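PDB 4BPZ: endo-1,3-beta-glucanase, family GH16 from Zobellia galactanivorans, which probably hydrolyses internal beta-1,3-linkages of glucans such as algal laminarin, through its family 16 glycoside hydrolase domain, which also binds calcium. Local coordinates for residues 9-21 with 244-256. The protein carries 1 engineered substitution. Residues are numbered along the deposited sequence; the frame is centred on the assembly and turned at random.
Sequences AFNTLVFSDEFEY and DDIFEIDYVRIYQ. With CA (calcium ion), chain E.
R253 leaves its backbone with CG anti to the carbonyl carbon (chi1 -64°) and runs extended to NE, while E18 bends at chi2 (-65°); the bend turns the E18 carboxylate toward the guanidinium edge. Here the N-terminal strand 13-17 pairs antiparallel with the C-terminal strand 251-255, joining the chain ends within the beta-sandwich of the GH16 jelly roll. The salt bridge is side-on and two-pronged: R253 NE reaches E18 OE2 at 2.9 Å on its syn lone pair, and NH2 reaches OE1. One guanidinium face lies on the Y251 ring, with CZ 3.5 Å above its centre. With an alanine here in place of R253, E18 would probably lose its charged mate, OE1 keeping a calcium-bound water but OE2 losing its R253 partner, and the Y251 ring would lose the guanidinium stacked over it.

Two classic beta bulges interrupt the ladder: N11 and T12 face Q256, and V14 and F15 face I254. V14 N gives I254 O a nearly straight bond of 2.8 Å. On the R253 side of the sheet, L13 CD1 sits over the Y255 ring in a CH-pi contact. On the other side, F15 CD2 packs against I254 CD1 at 3.8 Å.

Beyond the pairing, both segments bind calcium. E18 O, E20 OE2, D250 O and D250 OD1 are ligands, as are G62 O and a water; D250 OD2 pairs with R101. That water lies 2.4 Å from the calcium and donates to E18 OE1 at 2.7 Å.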
ATOM      1  N   ALA A   9      13.303   8.239 -17.974  1.00 27.22           N
ATOM      2  CA  ALA A   9      13.548   7.024 -18.863  1.00 26.65           C
ATOM      3  C   ALA A   9      12.261   6.144 -18.885  1.00 25.17           C
ATOM      4  O   ALA A   9      12.123   5.330 -19.769  1.00 31.34           O
ATOM      5  CB  ALA A   9      14.703   6.182 -18.293  1.00 38.01           C
ATOM      6  N   PHE A  10      11.477   6.132 -17.833  1.00 24.06           N
ATOM      7  CA  PHE A  10      10.254   5.275 -17.732  1.00 18.57           C
ATOM      8  C   PHE A  10       9.093   6.058 -18.345  1.00 19.76           C
ATOM      9  O   PHE A  10       8.486   6.923 -17.673  1.00 22.27           O
ATOM     10  CB  PHE A  10       9.986   5.036 -16.318  1.00 17.10           C
ATOM     11  CG  PHE A  10      11.022   4.280 -15.576  1.00 16.38           C
ATOM     12  CD1 PHE A  10      11.080   2.879 -15.573  1.00 19.09           C
ATOM     13  CD2 PHE A  10      11.938   5.030 -14.715  1.00 19.32           C
ATOM     14  CE1 PHE A  10      11.998   2.213 -14.753  1.00 19.47           C
ATOM     15  CE2 PHE A  10      12.842   4.290 -13.919  1.00 19.33           C
ATOM     16  CZ  PHE A  10      12.795   2.941 -13.920  1.00 21.40           C
ATOM     17  N   ASN A  11       8.823   5.835 -19.620  1.00 22.27           N
ATOM     18  CA  ASN A  11       7.934   6.777 -20.337  1.00 23.07           C
ATOM     19  C   ASN A  11       6.764   6.050 -21.083  1.00 22.07           C
ATOM     20  O   ASN A  11       6.016   6.729 -21.786  1.00 25.47           O
ATOM     21  CB  ASN A  11       8.763   7.685 -21.282  1.00 34.69           C
ATOM     22  CG  ASN A  11       9.297   6.905 -22.461  1.00 29.61           C
ATOM     23  OD1 ASN A  11       9.509   5.690 -22.401  1.00 46.39           O
ATOM     24  ND2 ASN A  11       9.476   7.597 -23.578  1.00 61.51           N
ATOM     25  N   THR A  12       6.638   4.701 -20.983  1.00 18.62           N
ATOM     26  CA  THR A  12       5.500   4.018 -21.634  1.00 18.19           C
ATOM     27  C   THR A  12       4.447   3.673 -20.555  1.00 15.49           C
ATOM     28  O   THR A  12       4.727   2.932 -19.662  1.00 15.01           O
ATOM     29  CB  THR A  12       6.006   2.718 -22.302  1.00 22.14           C
ATOM     30  OG1 THR A  12       6.956   3.046 -23.291  1.00 25.80           O
ATOM     31  CG2 THR A  12       4.850   1.871 -22.844  1.00 24.47           C
ATOM     32  N   LEU A  13       3.281   4.304 -20.655  1.00 15.65           N
ATOM     33  CA  LEU A  13       2.234   4.057 -19.706  1.00 14.46           C
ATOM     34  C   LEU A  13       1.700   2.645 -19.851  1.00 15.02           C
ATOM     35  O   LEU A  13       1.257   2.281 -20.943  1.00 19.52           O
ATOM     36  CB  LEU A  13       1.123   5.104 -19.861  1.00 16.57           C
ATOM     37  CG  LEU A  13       0.009   5.014 -18.727  1.00 16.25           C
ATOM     38  CD1 LEU A  13       0.506   5.493 -17.393  1.00 17.22           C
ATOM     39  CD2 LEU A  13      -1.115   5.936 -19.208  1.00 20.75           C
ATOM     40  N   VAL A  14       1.718   1.842 -18.796  1.00 13.49           N
ATOM     41  CA  VAL A  14       1.233   0.437 -18.817  1.00 13.94           C
ATOM     42  C   VAL A  14       0.050   0.169 -17.977  1.00 13.45           C
ATOM     43  O   VAL A  14      -0.654  -0.842 -18.198  1.00 14.87           O
ATOM     44  CB  VAL A  14       2.381  -0.586 -18.529  1.00 14.10           C
ATOM     45  CG1 VAL A  14       3.453  -0.460 -19.658  1.00 16.84           C
ATOM     46  CG2 VAL A  14       3.015  -0.334 -17.159  1.00 15.09           C
ATOM     47  N   PHE A  15      -0.235   1.019 -16.992  1.00 12.57           N
ATOM     48  CA  PHE A  15      -1.404   0.828 -16.146  1.00 13.26           C
ATOM     49  C   PHE A  15      -1.719   2.176 -15.544  1.00 13.52           C
ATOM     50  O   PHE A  15      -0.813   2.877 -15.111  1.00 14.28           O
ATOM     51  CB  PHE A  15      -1.093  -0.154 -14.990  1.00 13.84           C
ATOM     52  CG  PHE A  15      -2.200  -0.285 -13.963  1.00 13.77           C
ATOM     53  CD1 PHE A  15      -3.250  -1.199 -14.107  1.00 15.12           C
ATOM     54  CD2 PHE A  15      -2.178   0.504 -12.850  1.00 15.96           C
ATOM     55  CE1 PHE A  15      -4.277  -1.315 -13.137  1.00 15.73           C
ATOM     56  CE2 PHE A  15      -3.187   0.383 -11.853  1.00 16.43           C
ATOM     57  CZ  PHE A  15      -4.226  -0.580 -11.947  1.00 15.91           C
ATOM     58  N   SER A  16      -3.037   2.485 -15.430  1.00 13.28           N
ATOM     59  CA  SER A  16      -3.377   3.701 -14.675  1.00 13.52           C
ATOM     60  C   SER A  16      -4.803   3.651 -14.247  1.00 13.17           C
ATOM     61  O   SER A  16      -5.647   2.963 -14.865  1.00 14.08           O
ATOM     62  CB  SER A  16      -3.137   4.971 -15.476  1.00 14.78           C
ATOM     63  OG  SER A  16      -3.973   5.012 -16.593  1.00 16.33           O
ATOM     64  N   ASP A  17      -5.088   4.431 -13.242  1.00 12.87           N
ATOM     65  CA  ASP A  17      -6.498   4.726 -12.889  1.00 13.45           C
ATOM     66  C   ASP A  17      -6.503   6.211 -12.532  1.00 12.29           C
ATOM     67  O   ASP A  17      -5.872   6.604 -11.538  1.00 13.20           O
ATOM     68  CB  ASP A  17      -7.100   3.804 -11.810  1.00 13.84           C
ATOM     69  CG  ASP A  17      -8.605   3.897 -11.838  1.00 14.57           C
ATOM     70  OD1 ASP A  17      -9.159   4.875 -12.372  1.00 15.43           O
ATOM     71  OD2 ASP A  17      -9.229   2.923 -11.229  1.00 14.39           O
ATOM     72  N   GLU A  18      -7.184   7.045 -13.320  1.00 13.81           N
ATOM     73  CA  GLU A  18      -7.377   8.446 -13.040  1.00 15.33           C
ATOM     74  C   GLU A  18      -8.606   8.728 -12.141  1.00 14.74           C
ATOM     75  O   GLU A  18      -8.804   9.831 -11.718  1.00 16.05           O
ATOM     76  CB  GLU A  18      -7.549   9.225 -14.366  1.00 16.07           C
ATOM     77  CG  GLU A  18      -6.306   9.084 -15.248  1.00 17.73           C
ATOM     78  CD  GLU A  18      -5.068   9.687 -14.715  1.00 16.57           C
ATOM     79  OE1 GLU A  18      -5.044  10.766 -14.044  1.00 17.58           O
ATOM     80  OE2 GLU A  18      -4.001   9.113 -15.042  1.00 19.43           O
ATOM     81  N   PHE A  19      -9.370   7.678 -11.876  1.00 15.20           N
ATOM     82  CA  PHE A  19     -10.503   7.780 -10.964  1.00 16.63           C
ATOM     83  C   PHE A  19     -11.532   8.851 -11.424  1.00 19.13           C
ATOM     84  O   PHE A  19     -12.120   9.505 -10.516  1.00 20.70           O
ATOM     85  CB  PHE A  19     -10.019   7.994  -9.514  1.00 16.26           C
ATOM     86  CG  PHE A  19      -9.267   6.812  -9.009  1.00 14.24           C
ATOM     87  CD1 PHE A  19      -9.864   5.556  -8.918  1.00 14.56           C
ATOM     88  CD2 PHE A  19      -7.922   6.954  -8.701  1.00 14.55           C
ATOM     89  CE1 PHE A  19      -9.137   4.444  -8.469  1.00 14.07           C
ATOM     90  CE2 PHE A  19      -7.168   5.837  -8.289  1.00 14.35           C
ATOM     91  CZ  PHE A  19      -7.775   4.589  -8.160  1.00 14.46           C
ATOM     92  N   GLU A  20     -11.761   9.036 -12.707  1.00 18.81           N
ATOM     93  CA  GLU A  20     -12.672  10.064 -13.169  1.00 20.79           C
ATOM     94  C   GLU A  20     -14.095   9.533 -13.266  1.00 27.93           C
ATOM     95  O   GLU A  20     -15.005  10.343 -13.678  1.00 63.08           O
ATOM     96  CB  GLU A  20     -12.076  10.682 -14.471  1.00 24.37           C
ATOM     97  CG  GLU A  20     -10.752  11.504 -14.233  1.00 28.19           C
ATOM     98  CD  GLU A  20     -10.732  12.654 -13.138  1.00 31.85           C
ATOM     99  OE1 GLU A  20     -11.808  13.352 -13.184  1.00 41.11           O
ATOM    100  OE2 GLU A  20      -9.683  12.895 -12.280  1.00 32.00           O
ATOM    101  N   TYR A  21     -14.399   8.300 -12.914  1.00 23.81           N
ATOM    102  CA  TYR A  21     -15.700   7.735 -12.882  1.00 24.85           C
ATOM    103  C   TYR A  21     -16.370   7.785 -11.463  1.00 21.66           C
ATOM    104  O   TYR A  21     -15.745   8.329 -10.546  1.00 25.37           O
ATOM    105  CB  TYR A  21     -15.612   6.322 -13.409  1.00 23.55           C
ATOM    106  CG  TYR A  21     -14.603   5.485 -12.599  1.00 21.68           C
ATOM    107  CD1 TYR A  21     -14.970   4.704 -11.483  1.00 21.20           C
ATOM    108  CD2 TYR A  21     -13.288   5.376 -13.010  1.00 20.01           C
ATOM    109  CE1 TYR A  21     -14.034   3.912 -10.770  1.00 18.15           C
ATOM    110  CE2 TYR A  21     -12.302   4.635 -12.276  1.00 17.14           C
ATOM    111  CZ  TYR A  21     -12.691   3.937 -11.221  1.00 16.68           C
ATOM    112  OH  TYR A  21     -11.778   3.147 -10.447  1.00 16.27           O
ATOM    113  N   ASP A 244     -14.072   8.533  11.722  1.00 14.10           N
ATOM    114  CA  ASP A 244     -13.672   8.023  10.419  1.00 12.67           C
ATOM    115  C   ASP A 244     -12.591   8.915   9.863  1.00 13.35           C
ATOM    116  O   ASP A 244     -12.368  10.044  10.325  1.00 15.15           O
ATOM    117  CB  ASP A 244     -14.873   7.887   9.498  1.00 15.19           C
ATOM    118  CG  ASP A 244     -15.710   9.155   9.509  1.00 18.71           C
ATOM    119  OD1 ASP A 244     -15.276  10.183   9.045  1.00 20.69           O
ATOM    120  OD2 ASP A 244     -16.878   9.088  10.118  1.00 20.02           O
ATOM    121  N   ASP A 245     -11.866   8.443   8.836  1.00 13.44           N
ATOM    122  CA  ASP A 245     -10.901   9.285   8.128  1.00 13.92           C
ATOM    123  C   ASP A 245     -10.670   8.724   6.750  1.00 12.17           C
ATOM    124  O   ASP A 245     -10.912   7.507   6.516  1.00 13.85           O
ATOM    125  CB  ASP A 245      -9.564   9.400   8.861  1.00 14.41           C
ATOM    126  CG  ASP A 245      -8.848  10.687   8.599  1.00 16.00           C
ATOM    127  OD1 ASP A 245      -9.380  11.576   7.895  1.00 18.25           O
ATOM    128  OD2 ASP A 245      -7.713  10.818   9.106  1.00 18.49           O
ATOM    129  N   ILE A 246     -10.178   9.548   5.848  1.00 12.26           N
ATOM    130  CA  ILE A 246     -10.001   9.239   4.444  1.00 12.14           C
ATOM    131  C   ILE A 246      -8.568   9.360   3.978  1.00 12.00           C
ATOM    132  O   ILE A 246      -7.853  10.257   4.335  1.00 12.94           O
ATOM    133  CB  ILE A 246     -10.948  10.131   3.578  1.00 13.51           C
ATOM    134  CG1 ILE A 246     -12.390   9.606   3.655  1.00 14.63           C
ATOM    135  CG2 ILE A 246     -10.498  10.258   2.123  1.00 14.87           C
ATOM    136  CD1 ILE A 246     -13.464  10.584   3.111  1.00 16.73           C
ATOM    137  N   PHE A 247      -8.206   8.442   3.075  1.00 11.61           N
ATOM    138  CA  PHE A 247      -6.986   8.466   2.233  1.00 11.08           C
ATOM    139  C   PHE A 247      -7.471   8.707   0.810  1.00 10.72           C
ATOM    140  O   PHE A 247      -8.247   7.886   0.307  1.00 12.26           O
ATOM    141  CB  PHE A 247      -6.367   7.084   2.391  1.00 11.69           C
ATOM    142  CG  PHE A 247      -5.060   6.796   1.688  1.00 11.48           C
ATOM    143  CD1 PHE A 247      -4.277   7.761   1.083  1.00 12.07           C
ATOM    144  CD2 PHE A 247      -4.622   5.469   1.648  1.00 11.88           C
ATOM    145  CE1 PHE A 247      -3.093   7.405   0.444  1.00 13.06           C
ATOM    146  CE2 PHE A 247      -3.455   5.125   1.029  1.00 12.48           C
ATOM    147  CZ  PHE A 247      -2.688   6.094   0.463  1.00 13.45           C
ATOM    148  N   GLU A 248      -7.158   9.841   0.239  1.00 12.24           N
ATOM    149  CA  GLU A 248      -7.715  10.269  -1.022  1.00 12.49           C
ATOM    150  C   GLU A 248      -6.637  10.214  -2.094  1.00 12.79           C
ATOM    151  O   GLU A 248      -5.585  10.838  -1.980  1.00 14.25           O
ATOM    152  CB  GLU A 248      -8.241  11.694  -0.896  1.00 15.08           C
ATOM    153  CG  GLU A 248      -8.951  12.106  -2.144  1.00 17.25           C
ATOM    154  CD  GLU A 248      -9.553  13.494  -2.117  1.00 21.46           C
ATOM    155  OE1 GLU A 248      -9.152  14.297  -1.268  1.00 23.77           O
ATOM    156  OE2 GLU A 248     -10.407  13.783  -2.965  1.00 21.57           O
ATOM    157  N   ILE A 249      -6.924   9.462  -3.154  1.00 13.40           N
ATOM    158  CA  ILE A 249      -5.941   9.207  -4.221  1.00 13.73           C
ATOM    159  C   ILE A 249      -6.480   9.757  -5.533  1.00 12.96           C
ATOM    160  O   ILE A 249      -7.522   9.341  -6.051  1.00 13.82           O
ATOM    161  CB  ILE A 249      -5.666   7.662  -4.292  1.00 13.71           C
ATOM    162  CG1 ILE A 249      -4.983   7.258  -3.003  1.00 14.91           C
ATOM    163  CG2 ILE A 249      -4.824   7.380  -5.513  1.00 13.84           C
ATOM    164  CD1 ILE A 249      -4.981   5.829  -2.816  1.00 21.97           C
ATOM    165  N   ASP A 250      -5.787  10.732  -6.088  1.00 13.43           N
ATOM    166  CA  ASP A 250      -6.179  11.348  -7.373  1.00 14.03           C
ATOM    167  C   ASP A 250      -5.923  10.415  -8.542  1.00 14.18           C
ATOM    168  O   ASP A 250      -6.732  10.293  -9.465  1.00 14.28           O
ATOM    169  CB  ASP A 250      -5.411  12.675  -7.497  1.00 14.91           C
ATOM    170  CG  ASP A 250      -5.816  13.457  -8.723  1.00 17.65           C
ATOM    171  OD1 ASP A 250      -6.943  13.297  -9.240  1.00 17.56           O
ATOM    172  OD2 ASP A 250      -4.959  14.265  -9.166  1.00 19.35           O
ATOM    173  N   TYR A 251      -4.778   9.716  -8.543  1.00 12.71           N
ATOM    174  CA  TYR A 251      -4.500   8.816  -9.622  1.00 13.24           C
ATOM    175  C   TYR A 251      -3.379   7.826  -9.165  1.00 11.72           C
ATOM    176  O   TYR A 251      -2.606   8.132  -8.267  1.00 12.38           O
ATOM    177  CB  TYR A 251      -3.989   9.526 -10.915  1.00 13.50           C
ATOM    178  CG  TYR A 251      -2.817  10.432 -10.801  1.00 13.99           C
ATOM    179  CD1 TYR A 251      -1.517   9.945 -10.630  1.00 14.18           C
ATOM    180  CD2 TYR A 251      -2.985  11.835 -10.886  1.00 15.04           C
ATOM    181  CE1 TYR A 251      -0.411  10.777 -10.615  1.00 14.69           C
ATOM    182  CE2 TYR A 251      -1.895  12.678 -10.849  1.00 16.56           C
ATOM    183  CZ  TYR A 251      -0.611  12.179 -10.733  1.00 16.07           C
ATOM    184  OH  TYR A 251       0.427  13.040 -10.652  1.00 19.05           O
ATOM    185  N   VAL A 252      -3.361   6.729  -9.900  1.00 11.90           N
ATOM    186  CA  VAL A 252      -2.203   5.762  -9.893  1.00 11.44           C
ATOM    187  C   VAL A 252      -1.760   5.673 -11.331  1.00 11.45           C
ATOM    188  O   VAL A 252      -2.613   5.406 -12.201  1.00 12.12           O
ATOM    189  CB  VAL A 252      -2.667   4.379  -9.386  1.00 12.24           C
ATOM    190  CG1 VAL A 252      -1.548   3.350  -9.523  1.00 12.52           C
ATOM    191  CG2 VAL A 252      -3.143   4.482  -7.949  1.00 12.90           C
ATOM    192  N   ARG A 253      -0.467   5.843 -11.590  1.00 11.55           N
ATOM    193  CA  ARG A 253       0.073   5.668 -12.946  1.00 11.80           C
ATOM    194  C   ARG A 253       1.329   4.790 -12.832  1.00 11.71           C
ATOM    195  O   ARG A 253       2.155   5.006 -11.957  1.00 12.69           O
ATOM    196  CB  ARG A 253       0.442   7.010 -13.572  1.00 12.44           C
ATOM    197  CG  ARG A 253      -0.743   7.959 -13.790  1.00 13.78           C
ATOM    198  CD  ARG A 253      -0.305   9.335 -14.136  1.00 14.67           C
ATOM    199  NE  ARG A 253      -1.472  10.198 -14.275  1.00 15.81           N
ATOM    200  CZ  ARG A 253      -1.418  11.522 -14.270  1.00 16.23           C
ATOM    201  NH1 ARG A 253      -0.285  12.155 -14.231  1.00 17.23           N
ATOM    202  NH2 ARG A 253      -2.580  12.177 -14.320  1.00 16.56           N
ATOM    203  N   ILE A 254       1.482   3.855 -13.789  1.00 11.07           N
ATOM    204  CA  ILE A 254       2.669   3.031 -13.826  1.00 11.57           C
ATOM    205  C   ILE A 254       3.221   3.095 -15.259  1.00 11.54           C
ATOM    206  O   ILE A 254       2.478   2.827 -16.233  1.00 12.47           O
ATOM    207  CB  ILE A 254       2.388   1.568 -13.401  1.00 11.90           C
ATOM    208  CG1 ILE A 254       1.695   1.559 -12.039  1.00 12.05           C
ATOM    209  CG2 ILE A 254       3.660   0.765 -13.473  1.00 13.68           C
ATOM    210  CD1 ILE A 254       1.360   0.130 -11.509  1.00 14.52           C
ATOM    211  N   TYR A 255       4.476   3.447 -15.381  1.00 11.95           N
ATOM    212  CA  TYR A 255       5.152   3.536 -16.611  1.00 11.99           C
ATOM    213  C   TYR A 255       6.288   2.485 -16.657  1.00 13.01           C
ATOM    214  O   TYR A 255       6.907   2.206 -15.650  1.00 14.62           O
ATOM    215  CB  TYR A 255       5.801   4.923 -16.790  1.00 13.86           C
ATOM    216  CG  TYR A 255       4.856   6.071 -16.786  1.00 13.59           C
ATOM    217  CD1 TYR A 255       4.474   6.661 -15.597  1.00 14.75           C
ATOM    218  CD2 TYR A 255       4.337   6.576 -17.975  1.00 16.12           C
ATOM    219  CE1 TYR A 255       3.589   7.752 -15.550  1.00 15.56           C
ATOM    220  CE2 TYR A 255       3.466   7.676 -17.963  1.00 16.46           C
ATOM    221  CZ  TYR A 255       3.084   8.219 -16.759  1.00 17.18           C
ATOM    222  OH  TYR A 255       2.206   9.287 -16.752  1.00 19.05           O
ATOM    223  N   GLN A 256       6.652   2.031 -17.845  1.00 13.68           N
ATOM    224  CA  GLN A 256       7.861   1.221 -17.992  1.00 14.65           C
ATOM    225  C   GLN A 256       8.766   1.743 -19.046  1.00 16.86           C
ATOM    226  O   GLN A 256       8.400   2.673 -19.739  1.00 20.11           O
ATOM    227  CB  GLN A 256       7.444  -0.234 -18.317  1.00 15.87           C
ATOM    228  CG  GLN A 256       6.917  -0.925 -17.077  1.00 13.99           C
ATOM    229  CD  GLN A 256       6.535  -2.372 -17.276  1.00 13.43           C
ATOM    230  OE1 GLN A 256       6.818  -3.242 -16.388  1.00 16.16           O
ATOM    231  NE2 GLN A 256       5.921  -2.710 -18.355  1.00 12.58           N
ATOM    232  OXT GLN A 256       9.910   1.189 -19.137  1.00 20.19           O
TER
HETATM  233 CA    CA E 400      -8.186  11.833 -10.634  0.80 16.49          CA
HETATM  234  O   HOH W   1      12.233   2.511 -19.629  1.00 35.07           O
HETATM  235  O   HOH W   2      -6.547  12.256 -12.328  1.00 17.92           O